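Local coordinates for protein putative HTH-type transcriptional regulator PH0061 (Pyrococcus horikoshii, PDB 2DBB) that probably binds specific DNA sequences as an AsnC-family transcriptional regulator with a helix-turn-helix domain, at residues S76-A82 with Y105-V109. Numbering follows the deposited sequence.
Sequences SKVPSDA and YNIIV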
loop_
_atom_site.group_PDB
_atom_site.type_symbol
_atom_site.label_atom_id
_atom_site.label_comp_id
_atom_site.label_asym_id
_atom_site.label_seq_id
_atom_site.Cartn_x
_atom_site.Cartn_y
_atom_site.Cartn_z
ATOM N N SER B 76 -21.173 -7.121 -2.034
ATOM C CA SER B 76 -21.673 -8.293 -2.750
ATOM C C SER B 76 -23.054 -8.771 -2.307
ATOM O O SER B 76 -23.506 -8.499 -1.193
ATOM C CB SER B 76 -20.689 -9.453 -2.606
ATOM O OG SER B 76 -19.440 -9.138 -3.193
ATOM N N LYS B 77 -23.720 -9.496 -3.199
ATOM C CA LYS B 77 -25.034 -10.041 -2.908
ATOM C C LYS B 77 -24.871 -11.379 -2.187
ATOM O O LYS B 77 -25.706 -11.741 -1.359
ATOM C CB LYS B 77 -25.824 -10.246 -4.203
ATOM C CG LYS B 77 -26.037 -8.985 -5.023
ATOM C CD LYS B 77 -26.763 -9.313 -6.326
ATOM C CE LYS B 77 -26.896 -8.093 -7.225
ATOM N NZ LYS B 77 -27.660 -6.995 -6.565
ATOM N N VAL B 78 -23.800 -12.108 -2.507
ATOM C CA VAL B 78 -23.528 -13.408 -1.890
ATOM C C VAL B 78 -22.022 -13.703 -1.857
ATOM O O VAL B 78 -21.271 -13.204 -2.692
ATOM C CB VAL B 78 -24.229 -14.563 -2.659
ATOM C CG1 VAL B 78 -25.682 -14.217 -2.928
ATOM C CG2 VAL B 78 -23.507 -14.842 -3.958
ATOM N N PRO B 79 -21.567 -14.535 -0.897
ATOM C CA PRO B 79 -20.153 -14.900 -0.753
ATOM C C PRO B 79 -19.548 -15.460 -2.035
ATOM O O PRO B 79 -18.477 -15.029 -2.470
ATOM C CB PRO B 79 -20.176 -15.941 0.362
ATOM C CG PRO B 79 -21.327 -15.505 1.202
ATOM C CD PRO B 79 -22.372 -15.175 0.160
ATOM N N SER B 80 -20.241 -16.428 -2.627
ATOM C CA SER B 80 -19.797 -17.067 -3.859
ATOM C C SER B 80 -19.452 -16.037 -4.923
ATOM O O SER B 80 -18.516 -16.228 -5.705
ATOM C CB SER B 80 -20.889 -18.001 -4.390
ATOM O OG SER B 80 -20.527 -18.544 -5.648
ATOM N N ASP B 81 -20.220 -14.951 -4.955
ATOM C CA ASP B 81 -19.990 -13.887 -5.924
ATOM C C ASP B 81 -18.741 -13.109 -5.552
ATOM O O ASP B 81 -17.968 -12.711 -6.425
ATOM C CB ASP B 81 -21.186 -12.931 -5.986
ATOM C CG ASP B 81 -22.408 -13.562 -6.627
ATOM O OD1 ASP B 81 -22.253 -14.561 -7.362
ATOM O OD2 ASP B 81 -23.525 -13.048 -6.404
ATOM N N ALA B 82 -18.547 -12.896 -4.253
ATOM C CA ALA B 82 -17.385 -12.166 -3.769
ATOM C C ALA B 82 -16.096 -12.851 -4.217
ATOM O O ALA B 82 -15.251 -12.239 -4.865
ATOM C CB ALA B 82 -17.423 -12.071 -2.255
ATOM N N TYR B 105 -18.903 -2.449 3.147
ATOM C CA TYR B 105 -18.427 -3.002 1.882
ATOM C C TYR B 105 -17.564 -4.217 2.203
ATOM O O TYR B 105 -16.690 -4.148 3.074
ATOM C CB TYR B 105 -17.606 -1.954 1.129
ATOM C CG TYR B 105 -18.371 -0.680 0.875
ATOM C CD1 TYR B 105 -19.295 -0.594 -0.164
ATOM C CD2 TYR B 105 -18.196 0.438 1.697
ATOM C CE1 TYR B 105 -20.023 0.572 -0.380
ATOM C CE2 TYR B 105 -18.924 1.606 1.490
ATOM C CZ TYR B 105 -19.834 1.662 0.453
ATOM O OH TYR B 105 -20.565 2.805 0.243
ATOM N N ASN B 106 -17.799 -5.330 1.512
ATOM C CA ASN B 106 -17.021 -6.530 1.789
ATOM C C ASN B 106 -15.791 -6.694 0.901
ATOM O O ASN B 106 -14.929 -7.522 1.179
ATOM C CB ASN B 106 -17.920 -7.772 1.736
ATOM C CG ASN B 106 -18.650 -7.922 0.416
ATOM O OD1 ASN B 106 -19.434 -7.064 0.023
ATOM N ND2 ASN B 106 -18.398 -9.024 -0.272
ATOM N N ILE B 107 -15.693 -5.896 -0.157
ATOM C CA ILE B 107 -14.533 -5.964 -1.036
ATOM C C ILE B 107 -14.012 -4.548 -1.267
ATOM O O ILE B 107 -14.768 -3.641 -1.628
ATOM C CB ILE B 107 -14.874 -6.622 -2.400
ATOM C CG1 ILE B 107 -15.424 -8.033 -2.170
ATOM C CG2 ILE B 107 -13.616 -6.724 -3.263
ATOM C CD1 ILE B 107 -15.984 -8.701 -3.413
ATOM N N ILE B 108 -12.719 -4.369 -1.026
ATOM C CA ILE B 108 -12.056 -3.083 -1.189
ATOM C C ILE B 108 -10.934 -3.265 -2.192
ATOM O O ILE B 108 -10.050 -4.092 -1.988
ATOM C CB ILE B 108 -11.435 -2.586 0.137
ATOM C CG1 ILE B 108 -12.506 -2.536 1.230
ATOM C CG2 ILE B 108 -10.830 -1.191 -0.066
ATOM C CD1 ILE B 108 -13.656 -1.639 0.896
ATOM N N VAL B 109 -10.966 -2.472 -3.260
ATOM C CA VAL B 109 -9.977 -2.568 -4.319
ATOM C C VAL B 109 -9.274 -1.251 -4.622
ATOM O O VAL B 109 -9.896 -0.200 -4.648
ATOM C CB VAL B 109 -10.637 -3.044 -5.631
ATOM C CG1 VAL B 109 -9.577 -3.189 -6.734
ATOM C CG2 VAL B 109 -11.364 -4.358 -5.396
#
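With CG set between its own backbone N and carbonyl carbon (chi1 56°), Asn-106 swings its amide across to Ser-76, whose chi1 of -63° sets OG beside its own backbone N and puts the hydroxyl and the backbone N-H within reach of the two ends of one amide. Ser-76 N donates to Asn-106 OD1 over 2.7 Å, nearly straight at 165°, meeting a lone pair in the carbonyl plane. The other half of the amide returns the bond: Asn-106 ND2 donates an N-H to Ser-76 OG at 3.1 Å, the oxygen lying close to the amide plane. Two bonds of opposite direction grip one flat group, which restrains its rotation and is consistent with the assignment of OD1 and ND2. With an alanine at Asn-106, Ser-76 N and OG would probably lose these partners, and the end of strand 67-76 would be less firmly tied to the start of strand 107-114.

Next to this pair, on the helix side, the contact turns apolar. Ile-107 reaches out with its extended branch, and its CD1 comes to 3.8 Å from Ala-82 CB in the first turn of helix 79-89. The same methyl sits 3.5 Å from Ser-76 OG. Val-78, at the N-cap position, accepts a backbone bond through its O from Ala-82 N, which closes the turn that presents this alanine.

Ile-107 is also bonded through its backbone to Ile-74, and Tyr-105 packs on Leu-73 of the second subunit. Asn-106 and Ile-107 together face Ile-74, a classic beta bulge opening strand 107-114; the contact joins it to the strand-to-helix turn of a ferredoxin-like alpha+beta fold, as in the ligand-sensing (RAM) domain of the Lrp/AsnC family.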